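Local coordinates for conserved domain protein (Streptococcus pneumoniae, PDB 2I7R) that is of unknown function but belongs to the glyoxalase/bleomycin resistance protein/dioxygenase superfamily, whose members are built from paired beta-alpha-beta-beta-beta units, at residues 37-42 with 48-53. Residues are numbered along the deposited sequence; the frame is centred on the assembly and turned at random.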
loop_
_atom_site.group_PDB
_atom_site.type_symbol
_atom_site.label_atom_id
_atom_site.label_comp_id
_atom_site.label_asym_id
_atom_site.label_seq_id
_atom_site.Cartn_x
_atom_site.Cartn_y
_atom_site.Cartn_z
ATOM N N GLY A 37 -19.104 -5.263 -1.916
ATOM C CA GLY A 37 -18.270 -4.139 -2.333
ATOM C C GLY A 37 -17.112 -3.735 -1.431
ATOM O O GLY A 37 -16.470 -2.725 -1.684
ATOM N N PHE A 38 -16.825 -4.521 -0.403
ATOM C CA PHE A 38 -15.777 -4.186 0.542
ATOM C C PHE A 38 -15.296 -5.465 1.183
ATOM O O PHE A 38 -16.117 -6.344 1.432
ATOM C CB PHE A 38 -16.369 -3.258 1.608
ATOM C CG PHE A 38 -15.400 -2.812 2.678
ATOM C CD1 PHE A 38 -14.691 -1.609 2.543
ATOM C CD2 PHE A 38 -15.267 -3.534 3.876
ATOM C CE1 PHE A 38 -13.814 -1.148 3.575
ATOM C CE2 PHE A 38 -14.384 -3.084 4.907
ATOM C CZ PHE A 38 -13.678 -1.872 4.741
ATOM N N ALA A 39 -13.992 -5.563 1.464
ATOM C CA ALA A 39 -13.380 -6.652 2.268
ATOM C C ALA A 39 -12.224 -6.080 3.081
ATOM O O ALA A 39 -11.524 -5.155 2.640
ATOM C CB ALA A 39 -12.879 -7.809 1.374
ATOM N N GLN A 40 -12.032 -6.611 4.278
ATOM C CA GLN A 40 -11.003 -6.111 5.158
ATOM C C GLN A 40 -10.142 -7.261 5.572
ATOM O O GLN A 40 -10.653 -8.251 6.097
ATOM C CB GLN A 40 -11.615 -5.497 6.430
ATOM C CG GLN A 40 -10.624 -5.346 7.614
ATOM C CD GLN A 40 -11.348 -4.960 8.912
ATOM O OE1 GLN A 40 -12.250 -4.115 8.896
ATOM N NE2 GLN A 40 -10.964 -5.580 10.027
ATOM N N PHE A 41 -8.835 -7.107 5.395
ATOM C CA PHE A 41 -7.884 -8.055 5.899
ATOM C C PHE A 41 -7.047 -7.361 6.944
ATOM O O PHE A 41 -6.707 -6.192 6.797
ATOM C CB PHE A 41 -6.948 -8.544 4.778
ATOM C CG PHE A 41 -7.623 -9.399 3.733
ATOM C CD1 PHE A 41 -7.553 -10.786 3.807
ATOM C CD2 PHE A 41 -8.313 -8.821 2.677
ATOM C CE1 PHE A 41 -8.157 -11.588 2.843
ATOM C CE2 PHE A 41 -8.912 -9.636 1.688
ATOM C CZ PHE A 41 -8.834 -10.997 1.778
ATOM N N THR A 42 -6.714 -8.088 8.000
ATOM C CA THR A 42 -5.671 -7.660 8.929
ATOM C C THR A 42 -4.435 -8.531 8.644
ATOM O O THR A 42 -4.530 -9.761 8.529
ATOM C CB THR A 42 -6.180 -7.752 10.387
ATOM O OG1 THR A 42 -7.346 -6.908 10.521
ATOM C CG2 THR A 42 -5.113 -7.304 11.397
ATOM N N LEU A 48 -5.526 -4.188 5.071
ATOM C CA LEU A 48 -5.623 -4.048 3.635
ATOM C C LEU A 48 -7.107 -4.168 3.276
ATOM O O LEU A 48 -7.704 -5.213 3.494
ATOM C CB LEU A 48 -4.746 -5.129 2.951
ATOM C CG LEU A 48 -4.710 -5.334 1.418
ATOM C CD1 LEU A 48 -4.036 -4.190 0.687
ATOM C CD2 LEU A 48 -3.960 -6.613 1.085
HETATM N N MSE A 49 -7.697 -3.106 2.735
HETATM C CA MSE A 49 -9.077 -3.158 2.256
HETATM C C MSE A 49 -9.179 -3.339 0.722
HETATM O O MSE A 49 -8.336 -2.850 -0.049
HETATM C CB MSE A 49 -9.834 -1.870 2.636
HETATM C CG MSE A 49 -10.314 -1.779 4.090
HETATM SE SE MSE A 49 -9.070 -2.321 5.487
HETATM C CE MSE A 49 -10.063 -1.413 7.023
ATOM N N LEU A 50 -10.237 -4.006 0.294
ATOM C CA LEU A 50 -10.654 -3.972 -1.103
ATOM C C LEU A 50 -11.943 -3.170 -1.138
ATOM O O LEU A 50 -12.825 -3.363 -0.296
ATOM C CB LEU A 50 -10.901 -5.380 -1.631
ATOM C CG LEU A 50 -9.799 -6.402 -1.348
ATOM C CD1 LEU A 50 -10.259 -7.764 -1.829
ATOM C CD2 LEU A 50 -8.485 -5.976 -2.040
ATOM N N SER A 51 -12.057 -2.253 -2.079
ATOM C CA SER A 51 -13.265 -1.451 -2.148
ATOM C C SER A 51 -13.707 -1.262 -3.587
ATOM O O SER A 51 -12.888 -0.982 -4.440
ATOM C CB SER A 51 -13.060 -0.118 -1.435
ATOM O OG SER A 51 -14.138 0.756 -1.722
ATOM N N GLN A 52 -15.003 -1.428 -3.856
ATOM C CA GLN A 52 -15.536 -1.147 -5.182
ATOM C C GLN A 52 -15.861 0.348 -5.313
ATOM O O GLN A 52 -15.678 0.958 -6.362
ATOM C CB GLN A 52 -16.761 -2.012 -5.447
ATOM C CG GLN A 52 -17.234 -1.987 -6.891
ATOM C CD GLN A 52 -18.669 -2.488 -7.030
ATOM O OE1 GLN A 52 -19.067 -3.452 -6.366
ATOM N NE2 GLN A 52 -19.455 -1.829 -7.886
ATOM N N ASN A 53 -16.321 0.931 -4.220
ATOM C CA ASN A 53 -16.682 2.348 -4.186
ATOM C C ASN A 53 -15.464 3.253 -4.364
ATOM O O ASN A 53 -14.376 2.981 -3.841
ATOM C CB ASN A 53 -17.379 2.686 -2.843
ATOM C CG ASN A 53 -17.687 4.188 -2.684
ATOM O OD1 ASN A 53 -18.480 4.742 -3.432
ATOM N ND2 ASN A 53 -17.054 4.835 -1.704
HETATM O O HOH W 1 -17.620 -0.408 -1.865
#
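Ala39 with Leu50 and Phe41 with Leu48 are the hydrogen-bonded pairs of an antiparallel beta hairpin, strands 38-43 and 46-51, at the middle of a four-stranded mixed sheet, supplying the third and fourth strands of the first beta-alpha-beta-beta-beta module, as in the glyoxalase superfamily. Each pair exchanges two backbone bonds, with Leu50 N 2.9 Å from Ala39 O; a fifth, from Gln52 N to Gly37 O, continues the pairing past the strand ends. There a water donates to Gly37 O and accepts from Asn53 N, while Ser51 OG donates to Asn53 O, 3.1 Å away, on an in-plane lone pair.

The two faces differ. On one, selenomethionine Met49 lies between Phe38 and Gln40. Its CG approaches the far end of the Phe38 ring obliquely, 3.4 Å from CZ, because Phe38 CG is anti to the backbone N (chi1 180°), carrying the ring diagonally over the neighbouring strand. A bend at chi2 (44°) turns the selenium alongside the extended Gln40 chain, Met49 SE 4.0 Å from Gln40 CG; Gln40 NE2 is held by Asp32.

On the other face, Leu50 CD1 reaches Ala39 CB at 4.1 Å and the edge of the Phe41 ring at CE2, 4.2 Å away. Helix 16-27 covers this apolar side, meeting Ala39 and Phe41 through Cys20, while strands 5-12 and 33-35 flank the hairpin, bonding to Met49 and Gln40 respectively.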